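PDB 7LAP: aminoglycoside N(3)-acetyltransferase from Streptomyces griseus, which probably transfers an acetyl group from acetyl-coenzyme A to the 3-amino group of aminoglycoside antibiotics, a modification that confers resistance to them. Local coordinates for residues T41-T46 / T186-H191; E194-A199 / F279-I284; F232-A237 / E286-D291. One frame throughout, in Å; residues are numbered along the deposited sequence.

Interactions 1, 2 and 3 follow one another outward from the centre of the chain to its C-terminal end. Interaction 1, where strand 41-46 meets the turn leading into helix 189-196, lies about 17 Å centre to centre from interaction 2, in which the end of that helix packs on helix 273-289; L190 CD2 and G280 CA touch at 4.2 Å. Interaction 3 uses the last turn of helix 273-289, with its centre about 10 Å from that of interaction 2. Two probable hydrogen bonds join this pair: E194 OE2 to Y234 OH at 2.5 Å and Q198 O to N289 ND2 at 2.6 Å. Interactions 1 and 3, centres about 23 Å apart, do not touch.

Interaction 1 of 3, residues T41-T46 / T186-H191; sequences TVMFHT and TMTLLH
T186 lies against H45 where strand 41-46, flanked by strands 74-78 and 176-180 in the mixed sheet, faces the turn that runs from strand 176-180 into helix 189-196. Two parts of T186 meet the histidine. Its hydroxyl approaches the base of the side chain, with OG1 3.7 Å from H45 CB, while the hydroxyl is hydrogen-bonded to P183 O. Its carbonyl oxygen lies over one face of the imidazole, 3.1 Å above the plane and displaced toward the rim. Although T186 O is only 3.2 Å from H45 NE2, the angle is too poor for a hydrogen bond, and the oxygen acts as packing on the ring.

M187 follows over the same face through its backbone, its CA being 4.2 Å from H45 CE1, while its side chain turns off toward V249 of helix 244-254. T188 then reaches the ring at its edge, near the plane. OG1 and H45 NE2 form a weak hydrogen bond of 3.5 Å in which either could be the donor.

The other branch of T188 serves M43, two residues back along the strand. With CG anti to the backbone N (chi1 178°) and the rest of the chain extended, the methionine brings its methyl to the threonine, the two side chains crossing at about a right angle, and M43 CE ends 3.8 Å from T188 CG2.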
# COMPACT_ATOMS: atom_id res chain seq x y z
N THR B 41 -14.09 17.55 12.78
CA THR B 41 -13.17 17.28 11.68
C THR B 41 -11.81 16.96 12.29
O THR B 41 -11.26 17.78 13.04
CB THR B 41 -13.10 18.47 10.72
OG1 THR B 41 -14.35 18.60 10.06
CG2 THR B 41 -12.07 18.24 9.65
N VAL B 42 -11.26 15.78 12.00
CA VAL B 42 -10.02 15.39 12.67
C VAL B 42 -9.01 14.89 11.64
O VAL B 42 -9.27 13.94 10.90
CB VAL B 42 -10.25 14.33 13.77
CG1 VAL B 42 -10.98 13.13 13.25
CG2 VAL B 42 -8.88 13.87 14.36
N MET B 43 -7.85 15.54 11.61
CA MET B 43 -6.69 15.05 10.88
C MET B 43 -5.92 14.07 11.77
O MET B 43 -5.64 14.38 12.93
CB MET B 43 -5.81 16.23 10.49
CG MET B 43 -4.56 15.85 9.76
SD MET B 43 -3.75 17.35 9.16
CE MET B 43 -2.72 16.59 7.90
N PHE B 44 -5.58 12.90 11.26
CA PHE B 44 -5.01 11.91 12.15
C PHE B 44 -3.79 11.25 11.53
O PHE B 44 -3.72 11.04 10.31
CB PHE B 44 -6.08 10.89 12.59
CG PHE B 44 -6.55 9.95 11.51
CD1 PHE B 44 -7.43 10.36 10.53
CD2 PHE B 44 -6.14 8.62 11.53
CE1 PHE B 44 -7.87 9.45 9.55
CE2 PHE B 44 -6.56 7.72 10.57
CZ PHE B 44 -7.42 8.14 9.57
N HIS B 45 -2.79 11.02 12.39
CA HIS B 45 -1.52 10.36 12.11
C HIS B 45 -1.47 9.09 12.94
O HIS B 45 -1.75 9.12 14.15
CB HIS B 45 -0.37 11.29 12.51
CG HIS B 45 -0.38 12.59 11.76
ND1 HIS B 45 -1.06 13.71 12.21
CD2 HIS B 45 0.16 12.92 10.57
CE1 HIS B 45 -0.91 14.68 11.33
NE2 HIS B 45 -0.18 14.23 10.32
N THR B 46 -1.09 7.98 12.32
CA THR B 46 -1.31 6.66 12.90
C THR B 46 -0.03 5.84 12.86
O THR B 46 0.65 5.77 11.82
CB THR B 46 -2.41 5.89 12.17
OG1 THR B 46 -3.55 6.73 12.02
CG2 THR B 46 -2.80 4.60 12.99
N THR B 186 5.28 13.93 14.13
CA THR B 186 4.52 13.71 12.90
C THR B 186 3.42 14.73 12.69
O THR B 186 2.68 14.62 11.70
CB THR B 186 3.91 12.28 12.89
OG1 THR B 186 2.90 12.18 13.89
CG2 THR B 186 4.96 11.26 13.18
N MET B 187 3.28 15.73 13.56
CA MET B 187 2.17 16.67 13.40
C MET B 187 2.39 17.61 12.21
O MET B 187 3.00 18.67 12.34
CB MET B 187 1.96 17.48 14.69
CG MET B 187 0.64 18.22 14.66
SD MET B 187 0.48 19.46 15.95
CE MET B 187 0.18 18.35 17.33
N THR B 188 1.82 17.23 11.06
CA THR B 188 1.91 17.99 9.80
C THR B 188 1.41 19.42 9.96
O THR B 188 1.92 20.34 9.32
CB THR B 188 1.08 17.26 8.73
OG1 THR B 188 1.81 16.14 8.24
CG2 THR B 188 0.68 18.17 7.55
N LEU B 189 0.37 19.61 10.78
CA LEU B 189 -0.22 20.93 10.95
C LEU B 189 0.81 22.00 11.32
O LEU B 189 0.61 23.17 11.03
CB LEU B 189 -1.32 20.84 12.01
CG LEU B 189 -1.99 22.17 12.36
CD1 LEU B 189 -2.69 22.74 11.14
CD2 LEU B 189 -2.95 21.99 13.55
N LEU B 190 1.93 21.62 11.95
CA LEU B 190 2.94 22.61 12.29
C LEU B 190 3.71 23.12 11.07
O LEU B 190 4.45 24.10 11.20
CB LEU B 190 3.91 22.04 13.33
CG LEU B 190 3.32 21.88 14.73
CD1 LEU B 190 4.30 21.21 15.70
CD2 LEU B 190 2.88 23.23 15.27
N HIS B 191 3.55 22.49 9.90
CA HIS B 191 4.07 23.13 8.68
C HIS B 191 3.25 24.36 8.32
O HIS B 191 3.78 25.30 7.73
CB HIS B 191 4.07 22.14 7.51
CG HIS B 191 5.10 21.07 7.62
ND1 HIS B 191 6.43 21.34 7.91
CD2 HIS B 191 5.01 19.73 7.49
CE1 HIS B 191 7.10 20.20 7.96
NE2 HIS B 191 6.27 19.21 7.69

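Interaction 2 of 3, residues E194-A199 / F279-I284; sequences EALAQA and FGVRWI
A197 and V281 bring the two backbones within 5.1 Å, CA to CA, at the point where helix 189-196 gives way to an extended segment beside helix 273-289. The small side chain of A197 makes such an approach possible: its CB is 3.7 Å from I284 CG2, with V281 CG1 farther off at 4.5 Å. V281 spends the same methyl chiefly on the preceding residue, where CG1 touches L196 CB at 3.9 Å, L196 itself being exposed.

I284 divides its branches between neighbours. CG2 meets A197, while the longer arm, with CD1 anti to CA (chi2 173°), crosses E194 at about a right angle and sets CD1 4.0 Å from E194 CG. The glutamate therefore packs through its aliphatic part, and its buried carboxylate is satisfied elsewhere, OE1 by H191 ND1 and OE2 by both Y234 OH and the backbone N of A231.

The contact is apolar packing of the end of helix 189-196 on helix 273-289, with backbone carbonyls of E194 and A197 gathered on K202 NZ. Helix 244-254 lies alongside, with F245 touching E194 and I248 touching W283, and the loop residue F232 touches A199 and I284.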
# COMPACT_ATOMS: atom_id res chain seq x y z
N GLU B 194 4.77 26.97 10.43
CA GLU B 194 5.98 27.48 9.78
C GLU B 194 5.64 28.44 8.65
O GLU B 194 6.30 29.47 8.48
CB GLU B 194 6.82 26.32 9.25
CG GLU B 194 7.52 25.51 10.33
CD GLU B 194 8.33 24.35 9.77
OE1 GLU B 194 7.81 23.59 8.90
OE2 GLU B 194 9.50 24.19 10.19
N ALA B 195 4.60 28.13 7.88
CA ALA B 195 4.24 28.99 6.76
C ALA B 195 3.77 30.37 7.23
O ALA B 195 4.03 31.37 6.56
CB ALA B 195 3.17 28.32 5.90
N LEU B 196 3.09 30.44 8.38
CA LEU B 196 2.62 31.71 8.92
C LEU B 196 3.67 32.46 9.73
O LEU B 196 3.57 33.69 9.87
CB LEU B 196 1.40 31.49 9.84
CG LEU B 196 0.16 30.82 9.27
CD1 LEU B 196 -0.87 30.60 10.38
CD2 LEU B 196 -0.42 31.63 8.12
N ALA B 197 4.66 31.76 10.29
CA ALA B 197 5.54 32.37 11.27
C ALA B 197 6.49 33.36 10.61
O ALA B 197 7.04 33.09 9.53
CB ALA B 197 6.34 31.31 12.02
N GLN B 198 6.70 34.49 11.27
CA GLN B 198 7.59 35.54 10.79
C GLN B 198 8.82 35.61 11.67
O GLN B 198 8.73 35.95 12.86
CB GLN B 198 6.87 36.90 10.74
CG GLN B 198 5.85 37.02 9.60
CD GLN B 198 6.36 36.41 8.29
OE1 GLN B 198 5.69 35.57 7.67
NE2 GLN B 198 7.56 36.81 7.88
N ALA B 199 9.98 35.30 11.09
CA ALA B 199 11.24 35.29 11.81
C ALA B 199 12.35 35.24 10.79
O ALA B 199 12.15 34.71 9.69
CB ALA B 199 11.33 34.09 12.78
N PHE B 279 -0.27 28.34 19.07
CA PHE B 279 0.88 28.09 19.94
C PHE B 279 2.15 27.93 19.12
O PHE B 279 3.22 28.43 19.50
CB PHE B 279 0.63 26.85 20.80
CG PHE B 279 1.72 26.57 21.80
CD1 PHE B 279 2.86 25.86 21.42
CD2 PHE B 279 1.60 27.02 23.12
CE1 PHE B 279 3.87 25.60 22.35
CE2 PHE B 279 2.61 26.77 24.05
CZ PHE B 279 3.75 26.06 23.67
N GLY B 280 2.06 27.21 18.00
CA GLY B 280 3.26 26.90 17.24
C GLY B 280 3.89 28.14 16.64
O GLY B 280 5.11 28.32 16.68
N VAL B 281 3.07 29.03 16.09
CA VAL B 281 3.64 30.22 15.47
C VAL B 281 4.25 31.12 16.54
O VAL B 281 5.33 31.68 16.34
CB VAL B 281 2.57 30.94 14.64
CG1 VAL B 281 2.25 30.14 13.40
CG2 VAL B 281 1.33 31.13 15.43
N ARG B 282 3.59 31.23 17.69
CA ARG B 282 4.16 32.02 18.77
C ARG B 282 5.45 31.40 19.30
O ARG B 282 6.40 32.11 19.64
CB ARG B 282 3.14 32.19 19.90
CG ARG B 282 3.70 32.91 21.12
CD ARG B 282 2.58 33.47 21.98
NE ARG B 282 1.59 32.42 22.19
CZ ARG B 282 1.70 31.47 23.12
NH1 ARG B 282 2.74 31.46 23.95
NH2 ARG B 282 0.75 30.54 23.23
N TRP B 283 5.51 30.07 19.34
CA TRP B 283 6.75 29.41 19.72
C TRP B 283 7.87 29.78 18.76
O TRP B 283 8.97 30.16 19.18
CB TRP B 283 6.54 27.90 19.76
CG TRP B 283 7.69 27.16 20.38
CD1 TRP B 283 7.81 26.75 21.68
CD2 TRP B 283 8.89 26.74 19.71
NE1 TRP B 283 9.01 26.11 21.86
CE2 TRP B 283 9.69 26.09 20.67
CE3 TRP B 283 9.36 26.86 18.40
CZ2 TRP B 283 10.94 25.55 20.35
CZ3 TRP B 283 10.59 26.33 18.08
CH2 TRP B 283 11.37 25.68 19.06
N ILE B 284 7.61 29.69 17.46
CA ILE B 284 8.65 29.93 16.47
C ILE B 284 9.08 31.39 16.49
O ILE B 284 10.28 31.70 16.40
CB ILE B 284 8.16 29.51 15.07
CG1 ILE B 284 7.96 28.00 15.03
CG2 ILE B 284 9.14 29.99 14.01
CD1 ILE B 284 7.32 27.52 13.74

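Interaction 3 of 3, residues F232-A237 / E286-D291; sequences FDYSSA and EHLNRD
The C-terminal end of helix 273-289 packs on the loop between strand 216-225 and helix 244-254, and L288 is the side chain that carries the contact by reaching in among F232, Y234 and S236. Its CG lies anti to the carbonyl carbon (chi1 -65°), which directs the branch into the loop, and its two methyls take different partners. CD1 fits tightly at the root of the phenylalanine, 3.4 Å from F232 CB and 3.5 Å from F232 CG, and approaches the ring obliquely. The same methyl also meets the tyrosine, 4.1 Å from Y234 CE1, the two side chains crossing at about a right angle. CD2 turns to two oxygens of the loop, the backbone D233 O at 3.8 Å and the hydroxyl S236 OG at 4.1 Å.

One residue earlier on the helix, H287 packs against A237. The alanine methyl sits 3.7 Å from H287 CD2 and is equally close to CB, so it touches both the ring, obliquely, and H287 CB. The ring also stacks on W283, and ND1 is hydrogen-bonded to W283 O, one turn back along the helix. The helix ends just beyond, at R290, whose positive phi breaks the helical course.

On the loop side, the tyrosine hydroxyl is bonded to E194, and I284 of the helix also lies against Y234. Two bonds within the loop help to shape it. D233 OD1 accepts from S235 N at 2.7 Å, with an N-H...O angle of 144° and the donor 43° out of the carboxylate plane, and A237 N makes a weak bond back to Y234 O. An aspartate side chain accepting from the backbone N two residues on is the signature of an Asx turn, here placed where the loop curls round L288.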
# COMPACT_ATOMS: atom_id res chain seq x y z
N PHE B 232 13.12 26.87 9.36
CA PHE B 232 14.11 27.75 9.96
C PHE B 232 15.29 26.90 10.40
O PHE B 232 15.25 25.67 10.36
CB PHE B 232 13.55 28.51 11.16
CG PHE B 232 12.33 29.32 10.84
CD1 PHE B 232 11.07 28.73 10.86
CD2 PHE B 232 12.44 30.65 10.50
CE1 PHE B 232 9.95 29.47 10.54
CE2 PHE B 232 11.31 31.39 10.19
CZ PHE B 232 10.07 30.80 10.20
N ASP B 233 16.35 27.57 10.84
CA ASP B 233 17.36 26.87 11.61
C ASP B 233 16.91 26.93 13.06
O ASP B 233 16.90 28.00 13.67
CB ASP B 233 18.76 27.45 11.43
CG ASP B 233 19.81 26.60 12.11
OD1 ASP B 233 19.43 25.69 12.87
OD2 ASP B 233 21.01 26.81 11.86
N TYR B 234 16.53 25.78 13.59
CA TYR B 234 16.15 25.64 14.98
C TYR B 234 17.33 25.31 15.89
O TYR B 234 17.11 24.85 17.02
CB TYR B 234 15.09 24.56 15.10
CG TYR B 234 13.83 24.82 14.31
CD1 TYR B 234 12.86 25.68 14.80
CD2 TYR B 234 13.59 24.18 13.10
CE1 TYR B 234 11.69 25.90 14.11
CE2 TYR B 234 12.43 24.38 12.41
CZ TYR B 234 11.48 25.24 12.91
OH TYR B 234 10.31 25.46 12.21
N SER B 235 18.56 25.53 15.42
CA SER B 235 19.77 25.23 16.18
C SER B 235 19.77 25.82 17.58
O SER B 235 20.19 25.17 18.54
CB SER B 235 20.99 25.76 15.43
OG SER B 235 21.07 27.17 15.59
N SER B 236 19.34 27.07 17.71
CA SER B 236 19.42 27.76 18.99
C SER B 236 18.30 27.33 19.93
O SER B 236 18.48 27.36 21.15
CB SER B 236 19.37 29.27 18.78
OG SER B 236 18.39 29.62 17.83
N ALA B 237 17.15 26.93 19.40
CA ALA B 237 16.00 26.64 20.24
C ALA B 237 15.82 25.17 20.54
O ALA B 237 15.00 24.82 21.40
CB ALA B 237 14.73 27.19 19.59
N GLU B 286 8.85 33.58 18.97
CA GLU B 286 9.53 33.99 20.19
C GLU B 286 10.93 33.39 20.28
O GLU B 286 11.88 34.09 20.63
CB GLU B 286 8.70 33.63 21.42
CG GLU B 286 7.44 34.48 21.50
CD GLU B 286 6.53 34.12 22.66
OE1 GLU B 286 6.66 33.01 23.22
OE2 GLU B 286 5.67 34.96 23.00
N HIS B 287 11.09 32.12 19.91
CA HIS B 287 12.42 31.53 19.98
C HIS B 287 13.35 32.07 18.89
O HIS B 287 14.56 32.18 19.11
CB HIS B 287 12.33 30.01 19.91
CG HIS B 287 11.89 29.38 21.20
ND1 HIS B 287 10.59 29.46 21.66
CD2 HIS B 287 12.58 28.69 22.14
CE1 HIS B 287 10.49 28.83 22.82
NE2 HIS B 287 11.69 28.35 23.13
N LEU B 288 12.81 32.45 17.73
CA LEU B 288 13.66 32.75 16.59
C LEU B 288 13.78 34.23 16.25
O LEU B 288 14.59 34.57 15.37
CB LEU B 288 13.17 31.99 15.35
CG LEU B 288 13.32 30.49 15.55
CD1 LEU B 288 12.97 29.77 14.28
CD2 LEU B 288 14.73 30.15 16.01
N ASN B 289 13.03 35.11 16.90
CA ASN B 289 13.18 36.52 16.54
C ASN B 289 14.15 37.26 17.43
O ASN B 289 14.88 38.14 16.95
CB ASN B 289 11.82 37.22 16.55
CG ASN B 289 11.17 37.22 15.18
OD1 ASN B 289 11.61 37.94 14.28
ND2 ASN B 289 10.15 36.38 15.01
N ARG B 290 14.19 36.91 18.72
CA ARG B 290 15.14 37.51 19.66
C ARG B 290 15.08 39.04 19.68
O ARG B 290 16.12 39.70 19.69
CB ARG B 290 16.56 37.05 19.34
CG ARG B 290 16.83 35.59 19.68
CD ARG B 290 15.54 34.81 19.81
NE ARG B 290 15.26 34.43 21.20
CZ ARG B 290 14.35 35.02 21.96
NH1 ARG B 290 13.61 36.02 21.48
NH2 ARG B 290 14.16 34.62 23.21
N ASP B 291 13.88 39.58 19.69
CA ASP B 291 13.68 41.03 19.68
C ASP B 291 13.68 41.61 21.10
O ASP B 291 14.57 42.38 21.47
CB ASP B 291 12.36 41.40 18.97
CG ASP B 291 12.43 41.21 17.47
OD1 ASP B 291 13.45 40.69 16.97
OD2 ASP B 291 11.46 41.57 16.77